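Local coordinates for protein argonaute (Methanocaldococcus jannaschii, PDB 5G5S), which uses short single-stranded DNA guides to bind complementary single-stranded DNA targets and cut them, and may defend the cell against invading genetic elements, at residues A[530-535]-A[556-561]; A[546-551]-A[580-585]; A[564-569]-A[591-596]. All coordinates share one frame; numbering follows the deposited sequence.

Contact 1 (A[530-535]-A[556-561])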
loop_
_atom_site.group_PDB
_atom_site.type_symbol
_atom_site.label_atom_id
_atom_site.label_comp_id
_atom_site.label_asym_id
_atom_site.label_seq_id
_atom_site.Cartn_x
_atom_site.Cartn_y
_atom_site.Cartn_z
ATOM N N ILE A 530 2.378 -18.439 -1.809
ATOM C CA ILE A 530 3.614 -17.750 -1.428
ATOM C C ILE A 530 4.747 -18.760 -1.369
ATOM O O ILE A 530 4.674 -19.723 -0.614
ATOM C CB ILE A 530 3.487 -16.949 -0.092
ATOM C CG1 ILE A 530 2.288 -15.982 -0.116
ATOM C CG2 ILE A 530 4.794 -16.191 0.239
ATOM C CD1 ILE A 530 1.669 -15.686 1.229
ATOM N N ARG A 531 5.781 -18.541 -2.174
ATOM C CA ARG A 531 6.955 -19.402 -2.206
ATOM C C ARG A 531 8.084 -18.803 -1.388
ATOM O O ARG A 531 8.844 -19.550 -0.772
ATOM C CB ARG A 531 7.402 -19.700 -3.648
ATOM C CG ARG A 531 6.335 -20.425 -4.494
ATOM C CD ARG A 531 5.850 -21.756 -3.917
ATOM N NE ARG A 531 6.884 -22.796 -3.948
ATOM C CZ ARG A 531 7.025 -23.700 -4.916
ATOM N NH1 ARG A 531 6.194 -23.710 -5.955
ATOM N NH2 ARG A 531 7.998 -24.602 -4.852
ATOM N N ARG A 532 8.196 -17.453 -1.382
ATOM C CA ARG A 532 9.217 -16.704 -0.642
ATOM C C ARG A 532 8.735 -15.295 -0.274
ATOM O O ARG A 532 8.027 -14.640 -1.040
ATOM C CB ARG A 532 10.522 -16.545 -1.466
ATOM C CG ARG A 532 11.195 -17.811 -2.009
ATOM C CD ARG A 532 11.949 -18.595 -0.951
ATOM N NE ARG A 532 13.240 -17.981 -0.674
ATOM C CZ ARG A 532 14.388 -18.385 -1.205
ATOM N NH1 ARG A 532 14.418 -19.429 -2.027
ATOM N NH2 ARG A 532 15.518 -17.766 -0.898
ATOM N N ILE A 533 9.136 -14.841 0.907
ATOM C CA ILE A 533 8.988 -13.472 1.375
ATOM C C ILE A 533 10.477 -13.091 1.481
ATOM O O ILE A 533 11.166 -13.473 2.430
ATOM C CB ILE A 533 8.196 -13.321 2.686
ATOM C CG1 ILE A 533 6.794 -13.975 2.574
ATOM C CG2 ILE A 533 8.114 -11.831 3.078
ATOM C CD1 ILE A 533 6.087 -14.235 3.917
ATOM N N GLN A 534 10.995 -12.502 0.398
ATOM C CA GLN A 534 12.402 -12.186 0.237
ATOM C C GLN A 534 12.818 -10.756 0.561
ATOM O O GLN A 534 12.660 -9.892 -0.300
ATOM C CB GLN A 534 12.860 -12.579 -1.194
ATOM C CG GLN A 534 14.343 -12.919 -1.314
ATOM C CD GLN A 534 14.765 -13.977 -0.326
ATOM O OE1 GLN A 534 14.303 -15.132 -0.369
ATOM N NE2 GLN A 534 15.596 -13.583 0.630
ATOM N N PRO A 535 13.461 -10.494 1.732
ATOM C CA PRO A 535 14.011 -9.143 1.979
ATOM C C PRO A 535 15.129 -8.857 0.968
ATOM O O PRO A 535 15.833 -9.779 0.566
ATOM C CB PRO A 535 14.592 -9.234 3.403
ATOM C CG PRO A 535 14.046 -10.500 3.989
ATOM C CD PRO A 535 13.806 -11.419 2.833
ATOM N N ASN A 556 21.446 -14.514 -7.571
ATOM C CA ASN A 556 22.769 -14.683 -6.950
ATOM C C ASN A 556 22.845 -14.744 -5.419
ATOM O O ASN A 556 23.714 -15.442 -4.900
ATOM C CB ASN A 556 23.756 -13.648 -7.493
ATOM C CG ASN A 556 23.941 -13.673 -8.994
ATOM O OD1 ASN A 556 24.241 -14.707 -9.599
ATOM N ND2 ASN A 556 23.806 -12.516 -9.622
ATOM N N LYS A 557 21.994 -14.001 -4.701
ATOM C CA LYS A 557 22.021 -13.970 -3.234
ATOM C C LYS A 557 20.791 -14.597 -2.562
ATOM O O LYS A 557 20.853 -14.897 -1.369
ATOM C CB LYS A 557 22.269 -12.538 -2.727
ATOM N N ALA A 558 19.680 -14.793 -3.302
ATOM C CA ALA A 558 18.467 -15.403 -2.742
ATOM C C ALA A 558 18.281 -16.851 -3.169
ATOM O O ALA A 558 17.494 -17.565 -2.548
ATOM C CB ALA A 558 17.235 -14.582 -3.078
ATOM N N ASN A 559 19.037 -17.299 -4.191
ATOM C CA ASN A 559 19.015 -18.663 -4.732
ATOM C C ASN A 559 17.708 -19.049 -5.443
ATOM O O ASN A 559 17.333 -20.224 -5.459
ATOM C CB ASN A 559 19.450 -19.735 -3.687
ATOM C CG ASN A 559 20.695 -19.401 -2.889
ATOM O OD1 ASN A 559 20.634 -19.213 -1.668
ATOM N ND2 ASN A 559 21.852 -19.330 -3.551
ATOM N N ILE A 560 17.035 -18.075 -6.065
ATOM C CA ILE A 560 15.824 -18.356 -6.837
ATOM C C ILE A 560 16.250 -18.540 -8.299
ATOM O O ILE A 560 16.961 -17.687 -8.844
ATOM C CB ILE A 560 14.722 -17.267 -6.645
ATOM C CG1 ILE A 560 14.220 -17.235 -5.173
ATOM C CG2 ILE A 560 13.546 -17.474 -7.617
ATOM C CD1 ILE A 560 13.860 -15.884 -4.647
ATOM N N ASP A 561 15.865 -19.673 -8.916
ATOM C CA ASP A 561 16.181 -19.925 -10.321
ATOM C C ASP A 561 15.305 -18.994 -11.146
ATOM O O ASP A 561 14.076 -19.059 -11.086
ATOM C CB ASP A 561 15.981 -21.407 -10.715
ATOM C CG ASP A 561 16.299 -21.763 -12.170
ATOM O OD1 ASP A 561 17.029 -20.985 -12.834
ATOM O OD2 ASP A 561 15.846 -22.837 -12.632
#
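Arg532 NH2 reaches across to Ala558 O at 2.6 Å, and the same nitrogen also makes a weak hydrogen bond within its own strand to Gln534 OE1. The Ala558 bond is short but not straight, with 138° at the hydrogen. The donor lies in the carbonyl plane, while the oxygen is tilted out of the guanidinium plane. Gln534 OE1 is gripped twice, because Arg532 NE also donates to it weakly, at 3.1 Å. Though weak, these two bonds together probably limit the rotation of the guanidinium, while NH2 binds the carbonyl of Ala558 in the loop after helix 547-556. The arginine chain gets there by folding: after leaving beside its backbone N it bends at both chi2 (-76°) and chi3 (-79°), and so brings NE and NH2 round to Gln534. Over one guanidinium face lies Ile560, whose CG1 is 3.8 Å from Arg532 NH1, off centre toward the rim; the two side chains run past each other in opposite directions. CG and the amide carbon CD of Gln534 lie against the methyl of Ala558, CD at 3.7 Å from CB. The backbones stay well apart, and side chains of 530-535 bridge the gap to a backbone carbonyl and two side chains of 556-561. Arg531 and Arg532 form a classic beta bulge, both facing Val523 on the partner strand 517-525. Close by, a Tris molecule, probably from the crystallisation liquor, is hydrogen-bonded to Arg531 NE. Strand 530-537 belongs to the mixed sheet of the RNase H-like Piwi domain, and the contact ties it to the loop that leaves helix 547-556 for strand 566-571. Leu554 of that helix packs against both Gln534 and Ile560, while Lys708 of helix 704-708 touches Arg532.

Contact 2 (A[546-551]-A[580-585])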
loop_
_atom_site.group_PDB
_atom_site.type_symbol
_atom_site.label_atom_id
_atom_site.label_comp_id
_atom_site.label_asym_id
_atom_site.label_seq_id
_atom_site.Cartn_x
_atom_site.Cartn_y
_atom_site.Cartn_z
ATOM N N HIS A 546 17.007 -0.587 -7.851
ATOM C CA HIS A 546 16.307 -0.719 -9.132
ATOM C C HIS A 546 15.959 -2.176 -9.493
ATOM O O HIS A 546 16.545 -3.104 -8.936
ATOM C CB HIS A 546 17.125 -0.031 -10.252
ATOM C CG HIS A 546 18.539 -0.534 -10.391
ATOM N ND1 HIS A 546 19.467 -0.397 -9.360
ATOM C CD2 HIS A 546 19.149 -1.133 -11.441
ATOM C CE1 HIS A 546 20.591 -0.923 -9.818
ATOM N NE2 HIS A 546 20.442 -1.391 -11.059
ATOM N N LEU A 547 14.987 -2.371 -10.416
ATOM C CA LEU A 547 14.561 -3.697 -10.877
ATOM C C LEU A 547 15.717 -4.581 -11.406
ATOM O O LEU A 547 15.818 -5.710 -10.938
ATOM C CB LEU A 547 13.376 -3.631 -11.854
ATOM C CG LEU A 547 12.697 -4.966 -12.198
ATOM C CD1 LEU A 547 12.162 -5.679 -10.942
ATOM C CD2 LEU A 547 11.584 -4.763 -13.205
ATOM N N PRO A 548 16.645 -4.114 -12.290
ATOM C CA PRO A 548 17.773 -4.982 -12.684
ATOM C C PRO A 548 18.560 -5.562 -11.497
ATOM O O PRO A 548 18.892 -6.747 -11.526
ATOM C CB PRO A 548 18.635 -4.058 -13.550
ATOM C CG PRO A 548 17.662 -3.069 -14.099
ATOM C CD PRO A 548 16.724 -2.805 -12.978
ATOM N N TYR A 549 18.800 -4.754 -10.436
ATOM C CA TYR A 549 19.490 -5.195 -9.218
ATOM C C TYR A 549 18.690 -6.229 -8.417
ATOM O O TYR A 549 19.292 -7.164 -7.892
ATOM C CB TYR A 549 19.898 -4.005 -8.331
ATOM C CG TYR A 549 20.421 -4.415 -6.972
ATOM C CD1 TYR A 549 21.745 -4.815 -6.801
ATOM C CD2 TYR A 549 19.577 -4.470 -5.869
ATOM C CE1 TYR A 549 22.211 -5.260 -5.563
ATOM C CE2 TYR A 549 20.038 -4.882 -4.622
ATOM C CZ TYR A 549 21.354 -5.275 -4.470
ATOM O OH TYR A 549 21.792 -5.658 -3.223
ATOM N N VAL A 550 17.346 -6.063 -8.315
ATOM C CA VAL A 550 16.451 -6.986 -7.613
ATOM C C VAL A 550 16.602 -8.392 -8.224
ATOM O O VAL A 550 16.807 -9.360 -7.487
ATOM C CB VAL A 550 14.968 -6.497 -7.617
ATOM C CG1 VAL A 550 14.013 -7.561 -7.068
ATOM C CG2 VAL A 550 14.817 -5.196 -6.841
ATOM N N ILE A 551 16.544 -8.480 -9.568
ATOM C CA ILE A 551 16.664 -9.726 -10.328
ATOM C C ILE A 551 18.004 -10.394 -10.080
ATOM O O ILE A 551 18.035 -11.593 -9.798
ATOM C CB ILE A 551 16.340 -9.515 -11.832
ATOM C CG1 ILE A 551 14.894 -8.963 -12.012
ATOM C CG2 ILE A 551 16.530 -10.816 -12.610
ATOM C CD1 ILE A 551 14.591 -8.321 -13.351
ATOM N N ARG A 580 15.628 0.350 -18.432
ATOM C CA ARG A 580 15.108 -0.238 -19.675
ATOM C C ARG A 580 16.117 -1.072 -20.452
ATOM O O ARG A 580 15.810 -2.201 -20.822
ATOM C CB ARG A 580 14.444 0.820 -20.577
ATOM C CG ARG A 580 13.157 1.419 -19.992
ATOM C CD ARG A 580 12.354 2.239 -20.994
ATOM N NE ARG A 580 13.116 3.342 -21.589
ATOM C CZ ARG A 580 13.041 3.709 -22.868
ATOM N NH1 ARG A 580 12.241 3.063 -23.708
ATOM N NH2 ARG A 580 13.772 4.721 -23.317
ATOM N N ASN A 581 17.321 -0.540 -20.660
ATOM C CA ASN A 581 18.395 -1.234 -21.365
ATOM C C ASN A 581 18.961 -2.383 -20.539
ATOM O O ASN A 581 19.325 -3.412 -21.109
ATOM C CB ASN A 581 19.501 -0.272 -21.760
ATOM C CG ASN A 581 20.610 -0.950 -22.529
ATOM O OD1 ASN A 581 20.442 -1.331 -23.694
ATOM N ND2 ASN A 581 21.723 -1.218 -21.850
ATOM N N ASP A 582 19.063 -2.201 -19.211
ATOM C CA ASP A 582 19.559 -3.235 -18.303
ATOM C C ASP A 582 18.577 -4.411 -18.271
ATOM O O ASP A 582 19.010 -5.565 -18.213
ATOM C CB ASP A 582 19.767 -2.667 -16.886
ATOM C CG ASP A 582 20.957 -1.739 -16.699
ATOM O OD1 ASP A 582 21.434 -1.169 -17.703
ATOM O OD2 ASP A 582 21.377 -1.542 -15.538
ATOM N N LEU A 583 17.256 -4.108 -18.330
ATOM C CA LEU A 583 16.196 -5.118 -18.352
ATOM C C LEU A 583 16.158 -5.846 -19.686
ATOM O O LEU A 583 15.893 -7.044 -19.705
ATOM C CB LEU A 583 14.834 -4.537 -17.973
ATOM C CG LEU A 583 14.645 -4.129 -16.505
ATOM C CD1 LEU A 583 13.314 -3.447 -16.313
ATOM C CD2 LEU A 583 14.779 -5.321 -15.559
ATOM N N LYS A 584 16.506 -5.144 -20.786
ATOM C CA LYS A 584 16.648 -5.712 -22.130
ATOM C C LYS A 584 17.778 -6.754 -22.125
ATOM O O LYS A 584 17.579 -7.851 -22.633
ATOM C CB LYS A 584 16.953 -4.618 -23.169
ATOM C CG LYS A 584 15.712 -3.927 -23.710
ATOM C CD LYS A 584 16.008 -3.167 -25.005
ATOM C CE LYS A 584 16.164 -1.684 -24.792
ATOM N NZ LYS A 584 16.592 -0.994 -26.037
ATOM N N GLU A 585 18.931 -6.430 -21.494
ATOM C CA GLU A 585 20.100 -7.319 -21.377
ATOM C C GLU A 585 19.848 -8.517 -20.453
ATOM O O GLU A 585 20.253 -9.628 -20.787
ATOM C CB GLU A 585 21.366 -6.545 -20.942
ATOM C CG GLU A 585 21.834 -5.476 -21.923
ATOM C CD GLU A 585 22.087 -5.945 -23.343
ATOM O OE1 GLU A 585 23.023 -6.752 -23.545
ATOM O OE2 GLU A 585 21.337 -5.518 -24.249
#
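Asp582 and Leu583 of helix 577-590 pack against the first turns of helix 547-556, which carries Leu547, Pro548 and Ile551. Helix 577-590 is the connecting helix of a beta-alpha-beta unit in the RNase H-like Piwi domain, and the two helices lie side by side against its sheet. Their short axes run 31° from parallel and approach to 9.6 Å, a spacing compatible with close helix packing. Along 580-585, Arg580 points away from the other helix and forms a salt bridge with Glu649. Asp582 comes next, and what it offers the neighbour is its CB, 3.5 Å from Pro548 CG at the outer margin of the interface. Its carboxylate stays beside the contact: OD2 is 4.6 Å from NE2 of His546, the N-cap residue, too far for a direct bond. Leu583, buried, is the centre of the packing. With chi1 at -70° and chi2 at 174°, its two methyls are spread over three residues of the neighbouring helix, and its chain crosses each of them at about a right angle. CD1 meets Leu547 CD2 at 3.8 Å; CD2 also brushes Leu547 but comes nearer to Pro548 CG and to Ile551 CD1. Phe644 of strand 636-645 touches Leu583 as well, so this leucine also packs helix 577-590 against the sheet. The start of helix 547-556 has a further link to the same helical neighbour, since Leu547 N donates a hydrogen bond to Glu579 OE1, one turn before Leu583. Across the two segments no hydrogen bond forms; the contact is apolar apart from the flanking aspartate. Closest among the apolar pairs are the methyls Leu583 CD2 and Ile551 CD1, 3.7 Å apart.

Contact 3 (A[564-569]-A[591-596])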
loop_
_atom_site.group_PDB
_atom_site.type_symbol
_atom_site.label_atom_id
_atom_site.label_comp_id
_atom_site.label_asym_id
_atom_site.label_seq_id
_atom_site.Cartn_x
_atom_site.Cartn_y
_atom_site.Cartn_z
ATOM N N ASN A 564 15.004 -19.176 -17.926
ATOM C CA ASN A 564 14.010 -19.931 -18.716
ATOM C C ASN A 564 12.609 -19.880 -18.071
ATOM O O ASN A 564 11.829 -20.841 -18.128
ATOM C CB ASN A 564 14.506 -21.355 -18.945
ATOM C CG ASN A 564 15.990 -21.422 -19.239
ATOM O OD1 ASN A 564 16.507 -20.744 -20.135
ATOM N ND2 ASN A 564 16.715 -22.223 -18.475
ATOM N N LYS A 565 12.313 -18.723 -17.460
ATOM C CA LYS A 565 11.096 -18.456 -16.725
ATOM C C LYS A 565 10.290 -17.332 -17.349
ATOM O O LYS A 565 10.813 -16.538 -18.128
ATOM C CB LYS A 565 11.449 -18.071 -15.269
ATOM C CG LYS A 565 12.159 -19.151 -14.434
ATOM C CD LYS A 565 11.279 -20.359 -14.087
ATOM C CE LYS A 565 12.045 -21.469 -13.408
ATOM N NZ LYS A 565 12.376 -21.131 -11.999
ATOM N N ASN A 566 8.998 -17.278 -16.992
ATOM C CA ASN A 566 8.061 -16.223 -17.349
ATOM C C ASN A 566 7.680 -15.615 -16.013
ATOM O O ASN A 566 7.035 -16.274 -15.203
ATOM C CB ASN A 566 6.838 -16.756 -18.116
ATOM C CG ASN A 566 6.042 -15.639 -18.745
ATOM O OD1 ASN A 566 6.255 -14.452 -18.471
ATOM N ND2 ASN A 566 5.132 -15.979 -19.623
ATOM N N ILE A 567 8.194 -14.402 -15.740
ATOM C CA ILE A 567 8.055 -13.687 -14.466
ATOM C C ILE A 567 7.370 -12.360 -14.664
ATOM O O ILE A 567 7.755 -11.585 -15.540
ATOM C CB ILE A 567 9.448 -13.506 -13.760
ATOM C CG1 ILE A 567 10.156 -14.865 -13.539
ATOM C CG2 ILE A 567 9.335 -12.752 -12.434
ATOM C CD1 ILE A 567 11.646 -14.765 -13.518
ATOM N N LEU A 568 6.371 -12.084 -13.815
ATOM C CA LEU A 568 5.632 -10.833 -13.816
ATOM C C LEU A 568 5.937 -10.098 -12.511
ATOM O O LEU A 568 5.732 -10.666 -11.443
ATOM C CB LEU A 568 4.110 -11.089 -13.979
ATOM C CG LEU A 568 3.166 -9.874 -13.793
ATOM C CD1 LEU A 568 3.339 -8.853 -14.899
ATOM C CD2 LEU A 568 1.709 -10.297 -13.659
ATOM N N PHE A 569 6.457 -8.855 -12.604
ATOM C CA PHE A 569 6.735 -8.002 -11.441
ATOM C C PHE A 569 5.644 -6.958 -11.261
ATOM O O PHE A 569 5.210 -6.311 -12.217
ATOM C CB PHE A 569 8.095 -7.301 -11.517
ATOM C CG PHE A 569 9.276 -8.203 -11.266
ATOM C CD1 PHE A 569 9.912 -8.854 -12.321
ATOM C CD2 PHE A 569 9.797 -8.354 -9.984
ATOM C CE1 PHE A 569 11.023 -9.662 -12.090
ATOM C CE2 PHE A 569 10.904 -9.170 -9.755
ATOM C CZ PHE A 569 11.496 -9.836 -10.804
ATOM N N ASN A 591 17.310 -15.704 -20.463
ATOM C CA ASN A 591 16.479 -16.419 -21.454
ATOM C C ASN A 591 15.062 -16.542 -20.854
ATOM O O ASN A 591 14.401 -17.588 -20.922
ATOM C CB ASN A 591 17.068 -17.779 -21.870
ATOM C CG ASN A 591 16.243 -18.491 -22.914
ATOM O OD1 ASN A 591 15.808 -17.896 -23.903
ATOM N ND2 ASN A 591 15.955 -19.768 -22.682
ATOM N N SER A 592 14.625 -15.427 -20.243
ATOM C CA SER A 592 13.381 -15.295 -19.526
ATOM C C SER A 592 12.568 -14.159 -20.051
ATOM O O SER A 592 13.114 -13.174 -20.539
ATOM C CB SER A 592 13.666 -15.051 -18.045
ATOM O OG SER A 592 14.235 -16.194 -17.427
ATOM N N ASN A 593 11.252 -14.282 -19.913
ATOM C CA ASN A 593 10.300 -13.232 -20.241
ATOM C C ASN A 593 10.068 -12.478 -18.920
ATOM O O ASN A 593 9.596 -13.062 -17.939
ATOM C CB ASN A 593 9.013 -13.829 -20.780
ATOM C CG ASN A 593 8.001 -12.800 -21.212
ATOM O OD1 ASN A 593 8.069 -12.255 -22.314
ATOM N ND2 ASN A 593 6.989 -12.570 -20.382
ATOM N N ILE A 594 10.495 -11.211 -18.872
ATOM C CA ILE A 594 10.352 -10.366 -17.691
ATOM C C ILE A 594 9.319 -9.305 -17.976
ATOM O O ILE A 594 9.474 -8.493 -18.894
ATOM C CB ILE A 594 11.698 -9.761 -17.193
ATOM C CG1 ILE A 594 12.827 -10.823 -17.019
ATOM C CG2 ILE A 594 11.498 -8.899 -15.937
ATOM C CD1 ILE A 594 12.610 -11.960 -15.925
ATOM N N GLU A 595 8.242 -9.330 -17.200
ATOM C CA GLU A 595 7.187 -8.340 -17.342
ATOM C C GLU A 595 7.062 -7.497 -16.093
ATOM O O GLU A 595 7.418 -7.943 -14.998
ATOM C CB GLU A 595 5.860 -8.983 -17.730
ATOM C CG GLU A 595 5.850 -9.475 -19.167
ATOM C CD GLU A 595 4.583 -10.196 -19.577
ATOM O OE1 GLU A 595 3.558 -10.035 -18.880
ATOM O OE2 GLU A 595 4.617 -10.934 -20.588
ATOM N N VAL A 596 6.625 -6.252 -16.281
ATOM C CA VAL A 596 6.413 -5.281 -15.223
ATOM C C VAL A 596 5.168 -4.445 -15.504
ATOM O O VAL A 596 4.931 -4.006 -16.630
ATOM C CB VAL A 596 7.689 -4.453 -14.835
ATOM C CG1 VAL A 596 8.146 -3.526 -15.959
ATOM C CG2 VAL A 596 7.483 -3.677 -13.536
#
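Strands 566-569 and 593-596 run parallel, 16° apart, with Ile567 N bonded to Asn593 O at 2.9 Å and Ile567 O taking Glu595 N in turn. The ladder continues to Phe569 N, which meets Glu595 O at 2.7 Å from above the carbonyl plane. On the face that carries Leu568 and Glu595, Asn566 and Asn593 lie side by side and point the same way, each with CG turned opposite its backbone N (chi1 -177° in Asn593), their amide planes nearly perpendicular (84°). Asn593 ND2 reaches Asn566 OD1 at 2.8 Å, again from above the carbonyl plane, and spends its other hydrogen on Glu595 OE2. That carboxylate also pairs with Arg643 and accepts from Tyr499 and Trp641. These are the two parallel strands of a beta-alpha-beta unit, joined through helix 577-590, in the RNase H-like sheet of the Piwi domain. The face of Ile567, Phe569, Ile594 and Val596 is apolar: Ile567 CD1 and Ile594 CD1 lie 3.8 Å apart, and Ile594 CG2 approaches Phe569 CD1 obliquely. Before the strands begin, Lys565 N donates almost straight to Ser592 OG, itself bonded to Met562 O. Outermost, Asn591 ND2 bonds to Asn564 OD1 at 2.8 Å.

Overall arrangement
All three contacts lie in the Piwi domain, on or against the same mixed sheet. Contacts 2 and 3 are in touch: Leu547 CD1 meets Phe569 CD2 and Ile551 CG1 meets Phe569 CZ, each at 3.7 Å, so helix 547-556 rests on the apolar face of contact 3's strands. Contact 1 stays about 5 Å (nearest atoms) from contact 2, though helix 547-556 and the loop after it connect them; the centre of contact 1 lies about 15 Å from that of contact 3. All lie near the probable catalytic residues without reaching them: side chains are about 11 Å apart for Gln534 and Asp506, 9 Å for Asp582 and Glu543, and 10 Å for Val596 and Asp572.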